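Local structure of L-ornithine 5-monooxygenase (Pseudomonas aeruginosa, 3S5W) at residues 47-52 against 441-446; 151-156 against 382-387; 334-339 against 353-358. The protein hydroxylates the side-chain nitrogen of L-ornithine with FAD, NADPH and molecular oxygen, giving N(5)-hydroxy-L-ornithine for the siderophore pyoverdin. One frame throughout, in Å; residues are numbered along the deposited sequence.

Interaction 1: 47-52 against 441-446; sequences IALQER and GSLYQH. With PO4 (phosphate ion), chain G.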
ATOM      1  N   ILE A  47     -18.086   5.208   1.710  1.00 25.63           N
ATOM      2  CA  ILE A  47     -18.557   6.386   2.451  1.00 25.71           C
ATOM      3  C   ILE A  47     -19.102   7.460   1.514  1.00 26.41           C
ATOM      4  O   ILE A  47     -20.195   8.014   1.748  1.00 25.63           O
ATOM      5  CB  ILE A  47     -17.438   7.011   3.332  1.00 25.29           C
ATOM      6  CG1 ILE A  47     -16.962   6.012   4.374  1.00 24.70           C
ATOM      7  CG2 ILE A  47     -17.911   8.322   3.974  1.00 25.16           C
ATOM      8  CD1 ILE A  47     -15.614   6.403   5.029  1.00 26.03           C
ATOM      9  N   ALA A  48     -18.349   7.773   0.465  1.00 26.51           N
ATOM     10  CA  ALA A  48     -18.759   8.840  -0.443  1.00 28.43           C
ATOM     11  C   ALA A  48     -20.062   8.459  -1.189  1.00 29.26           C
ATOM     12  O   ALA A  48     -20.937   9.322  -1.421  1.00 29.65           O
ATOM     13  CB  ALA A  48     -17.667   9.143  -1.413  1.00 28.27           C
ATOM     14  N   LEU A  49     -20.186   7.175  -1.523  1.00 30.07           N
ATOM     15  CA  LEU A  49     -21.429   6.634  -2.130  1.00 31.58           C
ATOM     16  C   LEU A  49     -22.610   6.781  -1.197  1.00 32.20           C
ATOM     17  O   LEU A  49     -23.679   7.233  -1.630  1.00 32.83           O
ATOM     18  CB  LEU A  49     -21.277   5.165  -2.558  1.00 31.31           C
ATOM     19  CG  LEU A  49     -20.336   4.884  -3.724  1.00 33.06           C
ATOM     20  CD1 LEU A  49     -20.041   3.387  -3.849  1.00 31.03           C
ATOM     21  CD2 LEU A  49     -20.841   5.481  -5.019  1.00 33.18           C
ATOM     22  N   GLN A  50     -22.411   6.432   0.076  1.00 32.08           N
ATOM     23  CA  GLN A  50     -23.441   6.593   1.117  1.00 33.43           C
ATOM     24  C   GLN A  50     -23.900   8.055   1.312  1.00 33.84           C
ATOM     25  O   GLN A  50     -25.104   8.302   1.540  1.00 32.61           O
ATOM     26  CB  GLN A  50     -23.011   5.955   2.450  1.00 32.83           C
ATOM     27  CG  GLN A  50     -23.961   6.247   3.610  1.00 36.99           C
ATOM     28  CD  GLN A  50     -23.565   5.558   4.898  1.00 41.18           C
ATOM     29  OE1 GLN A  50     -24.114   4.511   5.247  1.00 45.79           O
ATOM     30  NE2 GLN A  50     -22.605   6.134   5.610  1.00 39.82           N
ATOM     31  N   GLU A  51     -22.960   9.017   1.218  1.00 33.21           N
ATOM     32  CA  GLU A  51     -23.309  10.456   1.284  1.00 33.37           C
ATOM     33  C   GLU A  51     -24.182  10.928   0.136  1.00 34.00           C
ATOM     34  O   GLU A  51     -25.013  11.812   0.319  1.00 33.25           O
ATOM     35  CB  GLU A  51     -22.059  11.365   1.339  1.00 32.43           C
ATOM     36  CG  GLU A  51     -21.168  11.092   2.562  1.00 31.81           C
ATOM     37  CD  GLU A  51     -19.953  12.056   2.708  1.00 31.29           C
ATOM     38  OE1 GLU A  51     -19.671  12.856   1.779  1.00 29.69           O
ATOM     39  OE2 GLU A  51     -19.289  11.994   3.778  1.00 28.18           O
ATOM     40  N   ARG A  52     -23.974  10.351  -1.042  1.00 34.29           N
ATOM     41  CA  ARG A  52     -24.719  10.719  -2.237  1.00 35.70           C
ATOM     42  C   ARG A  52     -26.104  10.061  -2.332  1.00 36.88           C
ATOM     43  O   ARG A  52     -26.962  10.550  -3.070  1.00 37.15           O
ATOM     44  CB  ARG A  52     -23.910  10.373  -3.481  1.00 35.15           C
ATOM     45  CG  ARG A  52     -22.669  11.213  -3.699  1.00 33.98           C
ATOM     46  CD  ARG A  52     -21.966  10.829  -4.982  1.00 33.17           C
ATOM     47  NE  ARG A  52     -20.810  11.689  -5.285  1.00 34.61           N
ATOM     48  CZ  ARG A  52     -20.860  12.881  -5.883  1.00 35.16           C
ATOM     49  NH1 ARG A  52     -22.016  13.397  -6.263  1.00 33.45           N
ATOM     50  NH2 ARG A  52     -19.738  13.563  -6.117  1.00 32.54           N
ATOM     51  N   GLY A 441     -19.031  10.538  -7.889  1.00 29.68           N
ATOM     52  CA  GLY A 441     -19.689  11.491  -8.805  1.00 30.65           C
ATOM     53  C   GLY A 441     -19.727  10.995 -10.243  1.00 31.51           C
ATOM     54  O   GLY A 441     -20.782  11.021 -10.907  1.00 31.96           O
ATOM     55  N   SER A 442     -18.579  10.568 -10.741  1.00 31.73           N
ATOM     56  CA  SER A 442     -18.482  10.043 -12.090  1.00 32.66           C
ATOM     57  C   SER A 442     -19.397   8.808 -12.264  1.00 33.07           C
ATOM     58  O   SER A 442     -20.079   8.674 -13.284  1.00 32.63           O
ATOM     59  CB  SER A 442     -17.041   9.678 -12.391  1.00 32.79           C
ATOM     60  OG  SER A 442     -16.916   9.030 -13.647  1.00 34.09           O
ATOM     61  N   LEU A 443     -19.384   7.910 -11.280  1.00 32.99           N
ATOM     62  CA  LEU A 443     -20.173   6.680 -11.333  1.00 34.08           C
ATOM     63  C   LEU A 443     -21.660   6.974 -11.441  1.00 35.06           C
ATOM     64  O   LEU A 443     -22.333   6.385 -12.303  1.00 34.68           O
ATOM     65  CB  LEU A 443     -19.892   5.782 -10.127  1.00 33.89           C
ATOM     66  CG  LEU A 443     -20.688   4.477 -10.014  1.00 36.61           C
ATOM     67  CD1 LEU A 443     -20.416   3.563 -11.211  1.00 35.68           C
ATOM     68  CD2 LEU A 443     -20.364   3.750  -8.726  1.00 37.09           C
ATOM     69  N   TYR A 444     -22.165   7.872 -10.585  1.00 34.89           N
ATOM     70  CA  TYR A 444     -23.576   8.288 -10.665  1.00 36.27           C
ATOM     71  C   TYR A 444     -23.891   8.913 -12.018  1.00 37.30           C
ATOM     72  O   TYR A 444     -24.938   8.624 -12.592  1.00 38.56           O
ATOM     73  CB  TYR A 444     -23.973   9.256  -9.546  1.00 35.76           C
ATOM     74  CG  TYR A 444     -24.463   8.591  -8.283  1.00 35.39           C
ATOM     75  CD1 TYR A 444     -25.794   8.164  -8.161  1.00 35.79           C
ATOM     76  CD2 TYR A 444     -23.607   8.396  -7.206  1.00 32.22           C
ATOM     77  CE1 TYR A 444     -26.249   7.566  -6.997  1.00 35.10           C
ATOM     78  CE2 TYR A 444     -24.042   7.792  -6.043  1.00 33.59           C
ATOM     79  CZ  TYR A 444     -25.364   7.379  -5.933  1.00 35.02           C
ATOM     80  OH  TYR A 444     -25.784   6.790  -4.767  1.00 35.00           O
ATOM     81  N   GLN A 445     -22.992   9.754 -12.520  1.00 38.14           N
ATOM     82  CA  GLN A 445     -23.153  10.364 -13.840  1.00 39.68           C
ATOM     83  C   GLN A 445     -23.228   9.296 -14.941  1.00 40.06           C
ATOM     84  O   GLN A 445     -24.062   9.396 -15.846  1.00 39.85           O
ATOM     85  CB  GLN A 445     -22.031  11.382 -14.107  1.00 39.69           C
ATOM     86  CG  GLN A 445     -22.097  12.143 -15.452  1.00 44.48           C
ATOM     87  CD  GLN A 445     -23.418  12.911 -15.677  1.00 48.56           C
ATOM     88  OE1 GLN A 445     -23.971  13.526 -14.756  1.00 51.56           O
ATOM     89  NE2 GLN A 445     -23.922  12.864 -16.908  1.00 49.35           N
ATOM     90  N   HIS A 446     -22.372   8.278 -14.859  1.00 39.95           N
ATOM     91  CA  HIS A 446     -22.398   7.183 -15.821  1.00 41.51           C
ATOM     92  C   HIS A 446     -23.676   6.330 -15.734  1.00 42.30           C
ATOM     93  O   HIS A 446     -24.244   5.962 -16.764  1.00 41.86           O
ATOM     94  CB  HIS A 446     -21.166   6.290 -15.685  1.00 41.13           C
ATOM     95  CG  HIS A 446     -21.283   4.995 -16.429  1.00 41.92           C
ATOM     96  ND1 HIS A 446     -21.033   4.888 -17.779  1.00 41.94           N
ATOM     97  CD2 HIS A 446     -21.646   3.755 -16.016  1.00 43.30           C
ATOM     98  CE1 HIS A 446     -21.228   3.639 -18.166  1.00 42.57           C
ATOM     99  NE2 HIS A 446     -21.601   2.931 -17.116  1.00 42.52           N
TER
HETATM  100  P   PO4 G 446     -20.372   6.702 -20.750  1.00 68.54           P
HETATM  101  O1  PO4 G 446     -20.382   7.066 -19.275  1.00 66.07           O
HETATM  102  O2  PO4 G 446     -20.267   5.195 -20.898  1.00 66.79           O
HETATM  103  O3  PO4 G 446     -21.649   7.203 -21.380  1.00 67.12           O
HETATM  104  O4  PO4 G 446     -19.199   7.357 -21.451  1.00 67.19           O

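Interaction 2: 151-156 against 382-387; sequences LRIEPM and QLLEPL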
ATOM      1  N   LEU A 151     -10.747 -13.339  -9.145  1.00 30.73           N
ATOM      2  CA  LEU A 151      -9.763 -13.974 -10.028  1.00 32.68           C
ATOM      3  C   LEU A 151      -9.670 -13.317 -11.412  1.00 33.17           C
ATOM      4  O   LEU A 151      -8.590 -13.206 -11.978  1.00 33.82           O
ATOM      5  CB  LEU A 151     -10.049 -15.482 -10.164  1.00 32.69           C
ATOM      6  CG  LEU A 151     -10.217 -16.320  -8.884  1.00 34.16           C
ATOM      7  CD1 LEU A 151     -10.740 -17.729  -9.203  1.00 37.21           C
ATOM      8  CD2 LEU A 151      -8.919 -16.427  -8.101  1.00 36.33           C
ATOM      9  N   ARG A 152     -10.804 -12.907 -11.964  1.00 34.27           N
ATOM     10  CA  ARG A 152     -10.844 -12.304 -13.307  1.00 35.67           C
ATOM     11  C   ARG A 152     -12.172 -11.614 -13.572  1.00 35.81           C
ATOM     12  O   ARG A 152     -13.179 -11.911 -12.936  1.00 36.31           O
ATOM     13  CB  ARG A 152     -10.578 -13.350 -14.416  1.00 36.26           C
ATOM     14  CG  ARG A 152     -11.659 -14.404 -14.547  1.00 38.87           C
ATOM     15  CD  ARG A 152     -11.322 -15.484 -15.622  1.00 44.50           C
ATOM     16  NE  ARG A 152     -12.244 -16.616 -15.475  1.00 45.59           N
ATOM     17  CZ  ARG A 152     -12.064 -17.624 -14.631  1.00 45.87           C
ATOM     18  NH1 ARG A 152     -10.981 -17.678 -13.872  1.00 46.06           N
ATOM     19  NH2 ARG A 152     -12.966 -18.585 -14.553  1.00 47.31           N
ATOM     20  N   ILE A 153     -12.161 -10.710 -14.540  1.00 36.23           N
ATOM     21  CA  ILE A 153     -13.341  -9.977 -14.940  1.00 37.17           C
ATOM     22  C   ILE A 153     -13.542 -10.289 -16.404  1.00 38.64           C
ATOM     23  O   ILE A 153     -12.598 -10.163 -17.181  1.00 38.99           O
ATOM     24  CB  ILE A 153     -13.143  -8.453 -14.784  1.00 37.07           C
ATOM     25  CG1 ILE A 153     -12.583  -8.120 -13.391  1.00 36.21           C
ATOM     26  CG2 ILE A 153     -14.454  -7.697 -15.070  1.00 36.99           C
ATOM     27  CD1 ILE A 153     -13.493  -8.509 -12.238  1.00 32.54           C
ATOM     28  N   GLU A 154     -14.760 -10.703 -16.756  1.00 40.08           N
ATOM     29  CA  GLU A 154     -15.123 -11.047 -18.136  1.00 41.73           C
ATOM     30  C   GLU A 154     -16.252 -10.158 -18.679  1.00 42.72           C
ATOM     31  O   GLU A 154     -17.151  -9.765 -17.935  1.00 42.06           O
ATOM     32  CB  GLU A 154     -15.559 -12.504 -18.228  1.00 41.78           C
ATOM     33  CG  GLU A 154     -14.433 -13.513 -18.067  1.00 42.26           C
ATOM     34  CD  GLU A 154     -14.965 -14.912 -17.800  1.00 43.79           C
ATOM     35  OE1 GLU A 154     -16.203 -15.108 -17.867  1.00 45.20           O
ATOM     36  OE2 GLU A 154     -14.145 -15.813 -17.512  1.00 42.01           O
ATOM     37  N   PRO A 155     -16.202  -9.849 -19.988  1.00 44.58           N
ATOM     38  CA  PRO A 155     -17.255  -9.064 -20.633  1.00 46.36           C
ATOM     39  C   PRO A 155     -18.550  -9.851 -20.835  1.00 48.38           C
ATOM     40  O   PRO A 155     -18.502 -10.990 -21.272  1.00 49.15           O
ATOM     41  CB  PRO A 155     -16.643  -8.726 -21.994  1.00 46.44           C
ATOM     42  CG  PRO A 155     -15.633  -9.789 -22.241  1.00 46.25           C
ATOM     43  CD  PRO A 155     -15.072 -10.123 -20.899  1.00 44.21           C
ATOM     44  N   MET A 156     -19.689  -9.259 -20.497  1.00 50.33           N
ATOM     45  CA  MET A 156     -20.980  -9.830 -20.867  1.00 52.65           C
ATOM     46  C   MET A 156     -21.510  -9.172 -22.145  1.00 53.64           C
ATOM     47  O   MET A 156     -22.025  -8.044 -22.110  1.00 53.50           O
ATOM     48  CB  MET A 156     -21.986  -9.719 -19.731  1.00 53.02           C
ATOM     49  CG  MET A 156     -22.377 -11.059 -19.137  1.00 57.37           C
ATOM     50  SD  MET A 156     -23.738 -10.966 -17.940  1.00 66.36           S
ATOM     51  CE  MET A 156     -25.077 -10.245 -18.910  1.00 63.76           C
ATOM     52  N   GLN A 382      -3.780 -10.424 -15.107  0.75 47.34           N
ATOM     53  CA  GLN A 382      -4.659 -11.559 -15.361  0.75 47.15           C
ATOM     54  C   GLN A 382      -6.089 -11.172 -15.011  0.75 46.21           C
ATOM     55  O   GLN A 382      -7.026 -11.551 -15.667  0.75 46.06           O
ATOM     56  CB  GLN A 382      -4.248 -12.789 -14.582  0.75 47.56           C
ATOM     57  CG  GLN A 382      -4.625 -14.047 -15.284  0.75 49.96           C
ATOM     58  CD  GLN A 382      -3.859 -14.259 -16.591  0.75 52.76           C
ATOM     59  OE1 GLN A 382      -2.729 -14.714 -16.578  0.75 54.95           O
ATOM     60  NE2 GLN A 382      -4.482 -13.928 -17.714  0.75 52.16           N
ATOM     61  N   LEU A 383      -6.222 -10.392 -13.963  0.75 45.02           N
ATOM     62  CA  LEU A 383      -7.487  -9.802 -13.556  0.75 44.20           C
ATOM     63  C   LEU A 383      -8.269  -9.162 -14.708  0.75 43.66           C
ATOM     64  O   LEU A 383      -9.403  -9.541 -14.975  0.75 42.14           O
ATOM     65  CB  LEU A 383      -7.217  -8.769 -12.462  0.75 44.78           C
ATOM     66  CG  LEU A 383      -8.380  -8.220 -11.643  0.75 45.24           C
ATOM     67  CD1 LEU A 383      -9.311  -9.335 -11.224  0.75 45.86           C
ATOM     68  CD2 LEU A 383      -7.809  -7.506 -10.423  0.75 46.42           C
ATOM     69  N   LEU A 384      -7.645  -8.204 -15.387  1.00 43.37           N
ATOM     70  CA  LEU A 384      -8.268  -7.493 -16.493  1.00 44.16           C
ATOM     71  C   LEU A 384      -7.980  -8.088 -17.875  1.00 44.88           C
ATOM     72  O   LEU A 384      -8.518  -7.602 -18.877  1.00 43.75           O
ATOM     73  CB  LEU A 384      -7.904  -6.002 -16.452  1.00 44.07           C
ATOM     74  CG  LEU A 384      -8.445  -5.186 -15.258  1.00 44.54           C
ATOM     75  CD1 LEU A 384      -7.904  -3.756 -15.242  1.00 43.16           C
ATOM     76  CD2 LEU A 384      -9.968  -5.170 -15.221  1.00 44.30           C
ATOM     77  N   GLU A 385      -7.161  -9.145 -17.918  1.00 46.36           N
ATOM     78  CA  GLU A 385      -6.811  -9.849 -19.186  1.00 48.31           C
ATOM     79  C   GLU A 385      -7.986 -10.106 -20.146  1.00 48.20           C
ATOM     80  O   GLU A 385      -7.875  -9.744 -21.307  1.00 48.34           O
ATOM     81  CB  GLU A 385      -6.017 -11.151 -18.943  1.00 48.75           C
ATOM     82  CG  GLU A 385      -5.444 -11.815 -20.225  1.00 52.48           C
ATOM     83  CD  GLU A 385      -4.131 -11.171 -20.701  1.00 56.38           C
ATOM     84  OE1 GLU A 385      -3.172 -11.085 -19.899  1.00 58.66           O
ATOM     85  OE2 GLU A 385      -4.048 -10.757 -21.880  1.00 58.74           O
ATOM     86  N   PRO A 386      -9.117 -10.702 -19.669  1.00 48.55           N
ATOM     87  CA  PRO A 386     -10.210 -10.927 -20.627  1.00 48.96           C
ATOM     88  C   PRO A 386     -10.821  -9.653 -21.219  1.00 49.62           C
ATOM     89  O   PRO A 386     -11.673  -9.747 -22.095  1.00 49.66           O
ATOM     90  CB  PRO A 386     -11.268 -11.675 -19.798  1.00 48.54           C
ATOM     91  CG  PRO A 386     -10.518 -12.307 -18.701  1.00 48.84           C
ATOM     92  CD  PRO A 386      -9.444 -11.296 -18.357  1.00 48.70           C
ATOM     93  N   LEU A 387     -10.404  -8.482 -20.738  1.00 50.77           N
ATOM     94  CA  LEU A 387     -10.929  -7.199 -21.233  1.00 51.78           C
ATOM     95  C   LEU A 387      -9.921  -6.438 -22.105  1.00 52.57           C
ATOM     96  O   LEU A 387     -10.238  -5.354 -22.601  1.00 52.71           O
ATOM     97  CB  LEU A 387     -11.426  -6.311 -20.072  1.00 51.38           C
ATOM     98  CG  LEU A 387     -12.686  -6.759 -19.312  1.00 51.52           C
ATOM     99  CD1 LEU A 387     -12.864  -6.004 -17.992  1.00 51.49           C
ATOM    100  CD2 LEU A 387     -13.924  -6.609 -20.175  1.00 51.48           C
TER

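Interaction 3: 334-339 against 353-358; sequences RCMTTV and LRDAGS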
ATOM      1  N   ARG A 334      25.477  -2.192   6.109  1.00 24.88           N
ATOM      2  CA  ARG A 334      26.182  -2.451   4.837  1.00 26.26           C
ATOM      3  C   ARG A 334      25.629  -1.598   3.719  1.00 26.34           C
ATOM      4  O   ARG A 334      24.858  -2.069   2.900  1.00 25.95           O
ATOM      5  CB  ARG A 334      26.161  -3.943   4.503  1.00 26.43           C
ATOM      6  CG  ARG A 334      26.715  -4.787   5.679  1.00 29.73           C
ATOM      7  CD  ARG A 334      26.482  -6.258   5.425  1.00 38.46           C
ATOM      8  NE  ARG A 334      27.722  -6.944   5.160  1.00 46.69           N
ATOM      9  CZ  ARG A 334      28.418  -7.597   6.076  1.00 48.94           C
ATOM     10  NH1 ARG A 334      27.988  -7.655   7.324  1.00 53.05           N
ATOM     11  NH2 ARG A 334      29.539  -8.195   5.737  1.00 51.24           N
ATOM     12  N   CYS A 335      26.031  -0.322   3.704  1.00 26.09           N
ATOM     13  CA  CYS A 335      25.605   0.596   2.665  1.00 27.46           C
ATOM     14  C   CYS A 335      26.472   0.361   1.421  1.00 26.83           C
ATOM     15  O   CYS A 335      27.465  -0.344   1.505  1.00 27.07           O
ATOM     16  CB  CYS A 335      25.643   2.056   3.126  1.00 27.53           C
ATOM     17  SG  CYS A 335      27.155   2.506   4.038  1.00 34.96           S
ATOM     18  N   MET A 336      26.023   0.886   0.288  1.00 26.71           N
ATOM     19  CA  MET A 336      26.671   0.708  -1.037  1.00 28.86           C
ATOM     20  C   MET A 336      26.902  -0.773  -1.368  1.00 28.59           C
ATOM     21  O   MET A 336      27.914  -1.120  -1.996  1.00 27.94           O
ATOM     22  CB  MET A 336      28.001   1.497  -1.138  1.00 29.90           C
ATOM     23  CG  MET A 336      27.800   3.028  -1.082  1.00 33.96           C
ATOM     24  SD  MET A 336      29.422   3.826  -1.179  1.00 47.13           S
ATOM     25  CE  MET A 336      30.317   3.155   0.232  1.00 43.83           C
ATOM     26  N   THR A 337      25.966  -1.633  -0.947  1.00 26.84           N
ATOM     27  CA  THR A 337      26.167  -3.070  -1.054  1.00 27.07           C
ATOM     28  C   THR A 337      25.030  -3.675  -1.873  1.00 26.76           C
ATOM     29  O   THR A 337      23.838  -3.347  -1.666  1.00 25.11           O
ATOM     30  CB  THR A 337      26.270  -3.748   0.332  1.00 27.66           C
ATOM     31  OG1 THR A 337      27.406  -3.250   1.038  1.00 28.31           O
ATOM     32  CG2 THR A 337      26.421  -5.253   0.215  1.00 27.07           C
ATOM     33  N   THR A 338      25.414  -4.544  -2.816  1.00 26.18           N
ATOM     34  CA  THR A 338      24.473  -5.180  -3.730  1.00 26.72           C
ATOM     35  C   THR A 338      24.561  -6.679  -3.553  1.00 26.48           C
ATOM     36  O   THR A 338      25.653  -7.221  -3.493  1.00 25.84           O
ATOM     37  CB  THR A 338      24.795  -4.795  -5.220  1.00 27.86           C
ATOM     38  OG1 THR A 338      24.685  -3.372  -5.358  1.00 31.40           O
ATOM     39  CG2 THR A 338      23.827  -5.467  -6.219  1.00 25.53           C
ATOM     40  N   VAL A 339      23.400  -7.343  -3.473  1.00 26.46           N
ATOM     41  CA  VAL A 339      23.371  -8.801  -3.524  1.00 26.41           C
ATOM     42  C   VAL A 339      23.594  -9.264  -4.968  1.00 27.08           C
ATOM     43  O   VAL A 339      22.753  -9.046  -5.827  1.00 26.12           O
ATOM     44  CB  VAL A 339      22.043  -9.391  -2.986  1.00 26.29           C
ATOM     45  CG1 VAL A 339      22.154 -10.933  -3.002  1.00 25.01           C
ATOM     46  CG2 VAL A 339      21.782  -8.904  -1.553  1.00 24.43           C
ATOM     47  N   LEU A 353      27.987 -10.478  -1.597  1.00 28.76           N
ATOM     48  CA  LEU A 353      27.755  -9.048  -1.400  1.00 27.88           C
ATOM     49  C   LEU A 353      28.875  -8.179  -2.008  1.00 28.15           C
ATOM     50  O   LEU A 353      30.060  -8.297  -1.621  1.00 29.10           O
ATOM     51  CB  LEU A 353      27.602  -8.752   0.082  1.00 27.37           C
ATOM     52  CG  LEU A 353      26.475  -9.489   0.831  1.00 26.16           C
ATOM     53  CD1 LEU A 353      26.604  -9.138   2.312  1.00 29.66           C
ATOM     54  CD2 LEU A 353      25.098  -9.154   0.311  1.00 26.09           C
ATOM     55  N   ARG A 354      28.497  -7.343  -2.962  1.00 27.28           N
ATOM     56  CA  ARG A 354      29.466  -6.474  -3.634  1.00 29.31           C
ATOM     57  C   ARG A 354      29.425  -5.105  -2.971  1.00 30.68           C
ATOM     58  O   ARG A 354      28.397  -4.435  -3.002  1.00 30.11           O
ATOM     59  CB  ARG A 354      29.136  -6.345  -5.128  1.00 29.09           C
ATOM     60  CG  ARG A 354      30.105  -5.447  -5.928  1.00 31.17           C
ATOM     61  CD  ARG A 354      31.439  -6.124  -6.209  1.00 34.87           C
ATOM     62  NE  ARG A 354      31.280  -7.286  -7.076  1.00 37.64           N
ATOM     63  CZ  ARG A 354      32.253  -8.150  -7.373  1.00 41.13           C
ATOM     64  NH1 ARG A 354      33.469  -8.004  -6.857  1.00 38.71           N
ATOM     65  NH2 ARG A 354      31.994  -9.180  -8.165  1.00 38.71           N
ATOM     66  N   ASP A 355      30.537  -4.701  -2.379  1.00 32.66           N
ATOM     67  CA  ASP A 355      30.667  -3.373  -1.783  1.00 35.00           C
ATOM     68  C   ASP A 355      31.193  -2.419  -2.870  1.00 36.22           C
ATOM     69  O   ASP A 355      32.371  -2.528  -3.258  1.00 37.05           O
ATOM     70  CB  ASP A 355      31.628  -3.494  -0.589  1.00 35.10           C
ATOM     71  CG  ASP A 355      31.837  -2.175   0.178  1.00 38.14           C
ATOM     72  OD1 ASP A 355      31.685  -1.066  -0.384  1.00 38.79           O
ATOM     73  OD2 ASP A 355      32.199  -2.261   1.367  1.00 40.04           O
ATOM     74  N   ALA A 356      30.343  -1.526  -3.406  1.00 36.43           N
ATOM     75  CA  ALA A 356      30.788  -0.558  -4.455  1.00 38.25           C
ATOM     76  C   ALA A 356      31.885   0.423  -3.997  1.00 39.39           C
ATOM     77  O   ALA A 356      32.656   0.918  -4.814  1.00 40.05           O
ATOM     78  CB  ALA A 356      29.599   0.208  -5.075  1.00 37.41           C
ATOM     79  N   GLY A 357      31.968   0.676  -2.697  1.00 40.55           N
ATOM     80  CA  GLY A 357      33.034   1.493  -2.116  1.00 42.58           C
ATOM     81  C   GLY A 357      34.439   0.952  -2.351  1.00 43.93           C
ATOM     82  O   GLY A 357      35.360   1.720  -2.655  1.00 44.79           O
ATOM     83  N   SER A 358      34.596  -0.366  -2.239  1.00 44.54           N
ATOM     84  CA  SER A 358      35.902  -1.033  -2.359  1.00 44.62           C
ATOM     85  C   SER A 358      35.998  -1.952  -3.583  1.00 44.61           C
ATOM     86  O   SER A 358      37.091  -2.401  -3.929  1.00 44.56           O
ATOM     87  CB  SER A 358      36.222  -1.803  -1.073  1.00 45.10           C
ATOM     88  OG  SER A 358      35.319  -2.892  -0.902  1.00 45.55           O
TER

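Interaction 1: 47-52 against 441-446
Helix 40-56, which follows the first strand of the FAD-binding domain, packs here against the C-terminal helix 432-447, with Arg52 lying across Gly441 and Tyr444. The two short axes come within 10.9 Å at a crossing angle of -53°. One face of the Arg52 guanidinium rests on Gly441, whose CA sits 3.3 Å above the plane, over its centre; NE and Gly441 N, both donors, do not bond. Before Gly441, the extended arginine chain slides past Tyr444 in the opposite sense, Arg52 CB lying 3.6 Å from Tyr444 CE2 and Arg52 CD 3.7 Å from Tyr444 CD2. Leu49 CD2 lies 4.1 Å from both Leu443 CD2 and Tyr444 CE2, and both leucines reach Leu33 of strand 30-36. At the far end of the segment, His446 ND1 donates a nearly straight bond (2.7 Å, 173°) to O1 of a phosphate, probably from the crystallisation liquor, which Arg401 also holds. No hydrogen bond joins the two segments directly. The polar ends find partners nearby: Tyr444 OH bonds the Gly57 carbonyl, and Arg52 bonds Ser440 OG, the Glu437 carbonyl and Gln56, three partners that probably fix its guanidinium in rotation.

Interaction 2: 151-156 against 382-387
With CG1 beside its backbone N (chi1 -49°) and CG2 anti to it, Ile153 straddles the loop 382-387: CG1 runs alongside Leu383 and CG2 meets Leu387. Strand 148-158 belongs to the mixed sheet of the FAD-binding domain and has a classic beta bulge here, Leu151 and Arg152 both facing Ile168 of strand 161-171. On the loop side, one backbone bond joins the segments, Ile153 N to Leu383 O (3.0 Å), and Arg152 CA adds a CA-H...O contact to the same oxygen. Leu383 CD1 rests on the Arg152 backbone, 3.9 Å from Arg152 CA, and lies beside Ile153 CG1; Leu383 is also near the FAD and Val150, an FAD-binding residue. Leu387, its CG beside the backbone N (chi1 -69°), divides its two methyls: CD1 packs on Ile153 CG2 at 3.7 Å, while CD2 meets the Pro155 ring at CD, 3.8 Å away. Pro386 sets its CB 3.3 Å from Ile153 O and helps bury that carbonyl, which has no hydrogen-bond partner in the model. Glu154 CG crosses obliquely against CB and CG of the same proline. The Glu154 carboxylate reaches back along the strand to Arg152 and also pairs with Arg166. The Arg152 NE bond to Glu154 OE2, 2.9 Å long, lies in the guanidinium plane but meets the oxygen on its anti side, 34° out of the carboxylate plane.

Interaction 3: 334-339 against 353-358
Strands 337-339 and 353-355 run antiparallel, their short axes 4.6 Å apart and 155° between directions, at the open end of the beta hairpin formed by strands 337-345 and 348-355. Thr338 and Arg354 form the hydrogen-bonded pair, Thr338 N giving to Arg354 O at 3.0 Å and Arg354 N returning a straighter bond to Thr338 O at 2.9 Å. Thr337-Asp355 and Val339-Leu353 are non-hydrogen-bonded pairs on either side of it. One more rung lies past the strand ends, where Ala356 N reaches Met336 O at 2.8 Å, nearly in line with the carbonyl. Longer CA-H...O contacts, such as Thr337 CA to Arg354 O at 3.3 Å, accompany them.

Leu353 is the hub of the face that it shares with Thr337 and Val339. Its CB touches Thr337 CG2 at 3.7 Å and its CD2 meets Val339 CG2, while CD1 lies against Arg334 NE, the two side chains crossing at about a right angle. Arg334, on edge strand 332-334 of the parallel NADP-domain sheet, is salt-bridged to Asp256 of adjacent strand 253-258; Leu353, packing on Arg334 and Ile258, helps join the hairpin to that sheet. On the other face Thr338 touches Arg260, which binds NADP, and Arg354 bends away to a salt bridge with Glu340. Met336 reaches the turn after the strand, its CE 4.0 Å from Gly357 CA. With Thr337 CG2 anti to the backbone N, OG1 falls beside that N (chi1 -63°) and donates to Cys335 O at 2.9 Å, from 57° above the carbonyl plane.

Overall arrangement
The three contacts are nested along the chain: interaction 3 falls within the loop closed by interaction 2, and that within the loop closed by interaction 1. Interactions 1 and 2 share the FAD side, their centres about 24 Å and nearest atoms about 12 Å apart. Interaction 3 lies on the NADP side, its centre about 51 Å from that of interaction 1, across the chain's centre, and about 43 Å from that of interaction 2. Interactions 2 and 3 come near a cofactor, the side chain of Leu383 about 5 Å from the FAD and that of Thr338 about 6 Å from the NADP, while interaction 1 stays away, the Leu49 side chain about 13 Å from the FAD.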